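Local coordinates for protein P-granule scaffold (Caenorhabditis japonica, PDB 5W4A) that serves as a scaffold of germ-cell P granules, probably helping to assemble these RNA-protein bodies in which mRNAs are repressed, at residues 29-32 against 33-37. Sequence-based numbering, arbitrary orientation.
Sequences NDEL and LVSDP
Leu33 N donates to Asn29 O at 3.0 Å, nearly in line with the carbonyl, and so opens the i to i+4 ladder of a short helix, residues 30-35. Asn29 stands at the N-cap position, but its amide nitrogen turns back to Tyr25 O instead of capping this turn. The leucine lays CB and CG close to Asn29 O, and its hydrocarbon branch suits a buried face. Val34 repeats the backbone bond, its N 3.0 Å from Asp30 O. The valine sets CG2 3.3 Å from Asp30 O, a compact branched side chain fitted against the preceding turn. Ser35 closes on Glu31 twice: its N reaches Glu31 O, and its OG, a short hydroxyl suited to a partner one turn back, donates to Glu31 OE2 at 2.6 Å, coming from above the carboxylate plane, 54° out of it. Glu31 suits the exposed side because its charged end is long enough to have two partners: the bend at chi2 (59°) brings OE2 to Ser35 OG, while OE1 forms a salt bridge with Lys207. Asp36 leaves helical geometry, yet its N still bonds to Leu32 O at 2.9 Å; its polar carboxylate leads away from the turn, as suits a partly exposed helix end. Leu32, with CG anti to the backbone N (chi1 -178°), carries CD1 to within 3.9 Å of Asp36 CB. With an alanine here CD1 is gone, and a gap would probably open beside Asp36 CB and Ala40. Pro37 follows, where its nitrogen, lacking a hydrogen, cannot extend the ladder, which suits a helix exit. Helix 30-35 follows helix 20-28 with just Asn29 between them; Asp30 and Val34 rest on helix 206-213 near the C-terminus, while Leu32 and Leu33 meet Ala40 in the loop leading to helix 42-47.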
loop_
_atom_site.group_PDB
_atom_site.type_symbol
_atom_site.label_atom_id
_atom_site.label_comp_id
_atom_site.label_asym_id
_atom_site.label_seq_id
_atom_site.Cartn_x
_atom_site.Cartn_y
_atom_site.Cartn_z
ATOM N N ASN C 29 -30.458 0.542 10.570
ATOM C CA ASN C 29 -31.109 1.678 11.215
ATOM C C ASN C 29 -31.014 2.967 10.413
ATOM O O ASN C 29 -31.063 4.051 11.013
ATOM C CB ASN C 29 -30.505 1.881 12.600
ATOM C CG ASN C 29 -30.856 0.741 13.539
ATOM O OD1 ASN C 29 -31.980 0.669 14.058
ATOM N ND2 ASN C 29 -29.929 -0.171 13.736
ATOM N N ASP C 30 -30.856 2.884 9.084
ATOM C CA ASP C 30 -30.636 4.105 8.314
ATOM C C ASP C 30 -31.824 5.062 8.410
ATOM O O ASP C 30 -31.632 6.273 8.468
ATOM C CB ASP C 30 -30.267 3.794 6.836
ATOM C CG ASP C 30 -31.327 3.052 6.061
ATOM O OD1 ASP C 30 -32.038 2.207 6.613
ATOM O OD2 ASP C 30 -31.396 3.284 4.830
ATOM N N GLU C 31 -33.065 4.550 8.450
ATOM C CA GLU C 31 -34.191 5.482 8.519
ATOM C C GLU C 31 -34.240 6.174 9.873
ATOM O O GLU C 31 -34.555 7.367 9.958
ATOM C CB GLU C 31 -35.510 4.760 8.216
ATOM C CG GLU C 31 -36.748 5.643 8.317
ATOM C CD GLU C 31 -36.738 6.853 7.383
ATOM O OE1 GLU C 31 -36.022 6.850 6.353
ATOM O OE2 GLU C 31 -37.464 7.823 7.693
ATOM N N LEU C 32 -33.889 5.454 10.944
ATOM C CA LEU C 32 -33.822 6.086 12.256
ATOM C C LEU C 32 -32.729 7.148 12.309
ATOM O O LEU C 32 -32.907 8.197 12.932
ATOM C CB LEU C 32 -33.602 5.022 13.335
ATOM C CG LEU C 32 -33.568 5.545 14.762
ATOM C CD1 LEU C 32 -34.950 6.129 15.172
ATOM C CD2 LEU C 32 -33.108 4.423 15.701
ATOM N N LEU C 33 -31.592 6.908 11.642
ATOM C CA LEU C 33 -30.528 7.906 11.610
ATOM C C LEU C 33 -30.966 9.163 10.854
ATOM O O LEU C 33 -30.566 10.280 11.210
ATOM C CB LEU C 33 -29.275 7.291 10.964
ATOM C CG LEU C 33 -28.485 6.314 11.848
ATOM C CD1 LEU C 33 -27.558 5.459 11.018
ATOM C CD2 LEU C 33 -27.696 7.062 12.910
ATOM N N VAL C 34 -31.800 9.000 9.817
ATOM C CA VAL C 34 -32.402 10.142 9.121
ATOM C C VAL C 34 -33.394 10.873 10.025
ATOM O O VAL C 34 -33.352 12.102 10.152
ATOM C CB VAL C 34 -33.092 9.665 7.822
ATOM C CG1 VAL C 34 -33.931 10.773 7.188
ATOM C CG2 VAL C 34 -32.082 9.163 6.839
ATOM N N SER C 35 -34.315 10.140 10.648
ATOM C CA SER C 35 -35.542 10.747 11.166
ATOM C C SER C 35 -35.488 11.114 12.639
ATOM O O SER C 35 -36.214 12.021 13.061
ATOM C CB SER C 35 -36.719 9.799 10.932
ATOM O OG SER C 35 -36.855 9.561 9.542
ATOM N N ASP C 36 -34.693 10.422 13.443
ATOM C CA ASP C 36 -34.597 10.704 14.881
ATOM C C ASP C 36 -33.195 10.345 15.324
ATOM O O ASP C 36 -32.978 9.410 16.113
ATOM C CB ASP C 36 -35.653 9.927 15.659
ATOM C CG ASP C 36 -35.923 10.517 17.033
ATOM O OD1 ASP C 36 -35.189 11.443 17.448
ATOM O OD2 ASP C 36 -36.880 10.045 17.685
ATOM N N PRO C 37 -32.191 11.055 14.813
ATOM C CA PRO C 37 -30.814 10.671 15.107
ATOM C C PRO C 37 -30.449 10.771 16.588
ATOM O O PRO C 37 -29.564 10.039 17.038
ATOM C CB PRO C 37 -29.982 11.630 14.235
ATOM C CG PRO C 37 -30.870 12.762 13.942
ATOM C CD PRO C 37 -32.275 12.223 13.923
#